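Local coordinates for peroxisomal fatty acid beta-oxidation multifunctional protein MFP2 (PDB 2WTB), which carries out enoyl-CoA hydratase and 3-hydroxyacyl-CoA dehydrogenase steps of peroxisomal fatty acid beta-oxidation during seed germination, at residues 305-310 and 468-473; 390-395 and 419-424. All blocks are in the same frame, centred on the assembly; numbering follows the deposited sequence.

Contact 1. Residues 305-310 and 468-473; sequences RGLVPR and TSAQVI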
# COMPACT_ATOMS: atom_id res chain seq x y z
N ARG A 305 5.80 -21.78 13.36
CA ARG A 305 6.52 -22.64 14.30
C ARG A 305 6.26 -22.29 15.77
O ARG A 305 6.63 -23.05 16.67
CB ARG A 305 8.02 -22.58 14.04
CG ARG A 305 8.49 -23.34 12.81
CD ARG A 305 10.00 -23.45 12.81
NE ARG A 305 10.52 -24.00 11.57
CZ ARG A 305 11.81 -24.05 11.25
NH1 ARG A 305 12.71 -23.57 12.10
NH2 ARG A 305 12.20 -24.57 10.10
N GLY A 306 5.65 -21.14 16.00
CA GLY A 306 5.36 -20.70 17.35
C GLY A 306 6.42 -19.76 17.89
O GLY A 306 6.45 -19.47 19.09
N LEU A 307 7.29 -19.29 17.01
CA LEU A 307 8.33 -18.34 17.41
C LEU A 307 7.74 -16.96 17.66
O LEU A 307 6.61 -16.67 17.27
CB LEU A 307 9.45 -18.28 16.37
CG LEU A 307 10.09 -19.61 15.97
CD1 LEU A 307 11.29 -19.40 15.06
CD2 LEU A 307 10.48 -20.41 17.19
N VAL A 308 8.52 -16.11 18.32
CA VAL A 308 8.09 -14.77 18.65
C VAL A 308 9.24 -13.81 18.40
O VAL A 308 10.39 -14.13 18.69
CB VAL A 308 7.64 -14.68 20.13
CG1 VAL A 308 7.55 -13.23 20.59
CG2 VAL A 308 6.31 -15.39 20.33
N PRO A 309 8.94 -12.63 17.85
CA PRO A 309 10.00 -11.66 17.53
C PRO A 309 10.77 -11.25 18.78
O PRO A 309 10.17 -11.00 19.82
CB PRO A 309 9.22 -10.46 16.98
CG PRO A 309 7.91 -11.02 16.54
CD PRO A 309 7.61 -12.13 17.49
N ARG A 310 12.10 -11.19 18.67
CA ARG A 310 12.93 -10.66 19.74
C ARG A 310 12.88 -9.14 19.74
O ARG A 310 12.59 -8.51 18.71
CB ARG A 310 14.38 -11.13 19.58
CG ARG A 310 14.61 -12.58 19.95
CD ARG A 310 16.07 -12.97 19.79
NE ARG A 310 16.44 -13.15 18.39
CZ ARG A 310 17.67 -13.44 17.97
NH1 ARG A 310 18.66 -13.59 18.85
NH2 ARG A 310 17.92 -13.59 16.68
N THR A 468 19.77 -19.27 6.83
CA THR A 468 19.09 -18.28 7.65
C THR A 468 18.10 -18.97 8.58
O THR A 468 17.22 -19.70 8.13
CB THR A 468 18.33 -17.24 6.80
OG1 THR A 468 19.25 -16.58 5.92
CG2 THR A 468 17.66 -16.22 7.69
N SER A 469 18.25 -18.73 9.88
CA SER A 469 17.37 -19.34 10.87
C SER A 469 16.00 -18.67 10.88
O SER A 469 15.89 -17.45 10.73
CB SER A 469 18.00 -19.28 12.26
OG SER A 469 17.98 -17.95 12.76
N ALA A 470 14.96 -19.47 11.07
CA ALA A 470 13.60 -18.96 11.11
C ALA A 470 13.45 -17.81 12.10
O ALA A 470 12.77 -16.83 11.82
CB ALA A 470 12.62 -20.07 11.45
N GLN A 471 14.11 -17.93 13.25
CA GLN A 471 13.99 -16.93 14.30
C GLN A 471 14.52 -15.57 13.87
O GLN A 471 14.01 -14.54 14.30
CB GLN A 471 14.69 -17.40 15.58
CG GLN A 471 14.74 -16.35 16.68
CD GLN A 471 13.39 -16.05 17.28
OE1 GLN A 471 12.66 -16.96 17.70
NE2 GLN A 471 13.03 -14.78 17.32
N VAL A 472 15.55 -15.57 13.04
CA VAL A 472 16.10 -14.32 12.52
C VAL A 472 15.12 -13.68 11.53
O VAL A 472 14.94 -12.46 11.52
CB VAL A 472 17.47 -14.53 11.84
CG1 VAL A 472 17.92 -13.25 11.13
CG2 VAL A 472 18.51 -14.95 12.87
N ILE A 473 14.49 -14.51 10.71
CA ILE A 473 13.50 -14.03 9.75
C ILE A 473 12.29 -13.45 10.47
O ILE A 473 11.82 -12.36 10.13
CB ILE A 473 13.05 -15.16 8.81
CG1 ILE A 473 14.19 -15.55 7.87
CG2 ILE A 473 11.83 -14.72 8.01
CD1 ILE A 473 13.90 -16.78 7.03
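A chi1 of 174°, which sets CG across from the backbone N, and a bend at chi2 (69°) carry the Q471 amide out from the first turn of helix 470-482 to the backbone of V308. Its NE2 donates to V308 O over 3.0 Å, nearly straight at 173°; the oxygen lies in the amide plane, whereas the nitrogen stands above the V308 carbonyl plane. NE2 also donates to D475 one helical turn on, so two acceptors fix the rotation of the amide. L307 crosses the Q471 side chain obliquely, its CD1 3.7 Å from Q471 N and 3.9 Å from A470 CB. A470 CB also lies over one face of the R305 guanidinium, 3.6 Å from R305 NH1. R310, bent at chi3, sets its guanidinium almost perpendicular to the Q471 amide, R310 CG 3.8 Å from Q471 NE2, and its NE pairs with D475 in a salt bridge. V472 CG2 meets the edge of this guanidinium. S469 is the N-cap, its OG accepting a weak bond from V472 N. The contacts of Q471, A470 and V472 lay the irregular segment 305-310 across the capped N-terminal turn of helix 470-482 in the NAD-binding domain, just ahead of that domain's strand 315-318.

Contact 2. Residues 390-395 and 419-424; sequences RDVDMV and QHCILA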
# COMPACT_ATOMS: atom_id res chain seq x y z
N ARG A 390 29.55 -4.14 20.77
CA ARG A 390 29.41 -5.14 21.82
C ARG A 390 28.00 -5.14 22.41
O ARG A 390 27.68 -5.95 23.27
CB ARG A 390 30.43 -4.86 22.93
CG ARG A 390 31.86 -4.78 22.45
CD ARG A 390 32.34 -6.12 21.93
NE ARG A 390 33.78 -6.12 21.67
CZ ARG A 390 34.48 -7.20 21.34
NH1 ARG A 390 33.87 -8.38 21.22
NH2 ARG A 390 35.78 -7.11 21.12
N ASP A 391 27.17 -4.22 21.93
CA ASP A 391 25.84 -4.03 22.50
C ASP A 391 24.75 -4.10 21.44
O ASP A 391 23.56 -4.05 21.75
CB ASP A 391 25.78 -2.69 23.23
CG ASP A 391 24.59 -2.57 24.15
OD1 ASP A 391 24.07 -3.61 24.59
OD2 ASP A 391 24.18 -1.43 24.44
N VAL A 392 25.16 -4.23 20.18
CA VAL A 392 24.21 -4.16 19.06
C VAL A 392 23.41 -5.45 18.89
O VAL A 392 23.96 -6.55 18.97
CB VAL A 392 24.93 -3.83 17.74
CG1 VAL A 392 23.92 -3.56 16.64
CG2 VAL A 392 25.85 -2.64 17.92
N ASP A 393 22.12 -5.30 18.64
CA ASP A 393 21.22 -6.44 18.47
C ASP A 393 21.03 -6.83 17.00
O ASP A 393 20.59 -7.94 16.70
CB ASP A 393 19.86 -6.15 19.11
CG ASP A 393 19.94 -6.05 20.62
OD1 ASP A 393 20.95 -6.51 21.20
OD2 ASP A 393 18.99 -5.52 21.23
N MET A 394 21.35 -5.90 16.10
CA MET A 394 21.26 -6.16 14.67
C MET A 394 22.15 -5.22 13.85
O MET A 394 22.18 -4.02 14.09
CB MET A 394 19.82 -6.02 14.18
CG MET A 394 19.70 -6.08 12.67
SD MET A 394 18.04 -5.82 12.05
CE MET A 394 18.32 -5.97 10.29
N VAL A 395 22.85 -5.79 12.88
CA VAL A 395 23.72 -5.02 12.01
C VAL A 395 23.24 -5.09 10.56
O VAL A 395 22.84 -6.15 10.08
CB VAL A 395 25.17 -5.54 12.06
CG1 VAL A 395 26.02 -4.82 11.03
CG2 VAL A 395 25.74 -5.36 13.46
N GLN A 419 26.74 -12.81 20.27
CA GLN A 419 26.47 -14.07 19.58
C GLN A 419 25.05 -14.15 19.01
O GLN A 419 24.77 -14.97 18.14
CB GLN A 419 26.72 -15.25 20.52
CG GLN A 419 28.01 -15.15 21.31
CD GLN A 419 29.22 -14.90 20.42
OE1 GLN A 419 29.17 -15.11 19.21
NE2 GLN A 419 30.31 -14.45 21.03
N HIS A 420 24.17 -13.30 19.51
CA HIS A 420 22.77 -13.31 19.10
C HIS A 420 22.50 -12.28 18.01
O HIS A 420 21.44 -12.29 17.38
CB HIS A 420 21.87 -13.01 20.31
CG HIS A 420 22.01 -11.61 20.82
ND1 HIS A 420 23.01 -11.23 21.68
CD2 HIS A 420 21.27 -10.50 20.59
CE1 HIS A 420 22.88 -9.94 21.97
NE2 HIS A 420 21.83 -9.48 21.31
N CYS A 421 23.45 -11.38 17.81
CA CYS A 421 23.28 -10.26 16.89
C CYS A 421 23.02 -10.70 15.45
O CYS A 421 23.70 -11.59 14.94
CB CYS A 421 24.51 -9.35 16.94
SG CYS A 421 24.35 -7.86 15.95
N ILE A 422 22.03 -10.09 14.82
CA ILE A 422 21.68 -10.41 13.44
C ILE A 422 22.67 -9.80 12.46
O ILE A 422 22.98 -8.61 12.53
CB ILE A 422 20.25 -9.95 13.09
CG1 ILE A 422 19.23 -10.74 13.91
CG2 ILE A 422 19.99 -10.11 11.61
CD1 ILE A 422 17.82 -10.25 13.76
N LEU A 423 23.18 -10.62 11.54
CA LEU A 423 24.17 -10.16 10.57
C LEU A 423 23.53 -9.93 9.20
O LEU A 423 23.69 -10.73 8.28
CB LEU A 423 25.32 -11.17 10.46
CG LEU A 423 26.44 -11.07 11.50
CD1 LEU A 423 25.92 -10.58 12.85
CD2 LEU A 423 27.16 -12.41 11.66
N ALA A 424 22.79 -8.83 9.09
CA ALA A 424 22.03 -8.54 7.88
C ALA A 424 22.83 -7.69 6.89
O ALA A 424 23.68 -6.89 7.29
CB ALA A 424 20.73 -7.84 8.24
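The shortest polar bond here joins V395 N to I422 O, 2.8 Å and close to straight. I422 N donates in turn to D393 O at 3.2 Å, approaching from above the carbonyl plane, and A424 N reaches V395 O over 2.9 Å. This alternation, in which I422 gives to one residue and accepts from the next but one, is the pattern of parallel strands, with M394 opposite I422 and V395 opposite L423. M394 and I422 share one face of the sheet, where M394 CG packs 3.9 Å from I422 CB. Extended beyond CG, the methionine runs on until its CE touches A424 CB at 3.7 Å; L476 of helix 470-482 adds to this layer. On the face of V395, the CG2 methyl meets C421 SG at 3.8 Å, next to A316 and I318 of strand 315-318. Ahead of the strands, H420 points its NE2 at D393 OD1, 3.1 Å away and 173° at the hydrogen. The carboxylate oxygen lies in the imidazole plane but is met from above its own plane, the two groups being turned 58° apart. D393 OD2 accepts from K313 N, so both carboxylate oxygens are held. Strand 394-397, helix 403-416 and strand 422-425 form a beta-alpha-beta crossover, the repeating unit of the Rossmann-type NAD-binding domain.

How the contacts relate
Contact 2 is nested inside the chain loop that contact 1 closes, and their centres lie about 15 Å apart. They touch directly: V472 CG1 of contact 1 packs 3.8 Å from I422 CG2 of contact 2, so helix 470-482 rests on the sheet face carrying M394 and I422. R310 joins them as well, its NH1 making a weak hydrogen bond to H420 O at 3.4 Å. D475 ties the two further, bonding R310 and Q471 while touching I422. Contact 1 thus lies on the first turn of helix 470-482, and contact 2 in the sheet that this helix packs against. Both are remote from the predicted hydratase residues E119 and E139, which belong to the N-terminal region.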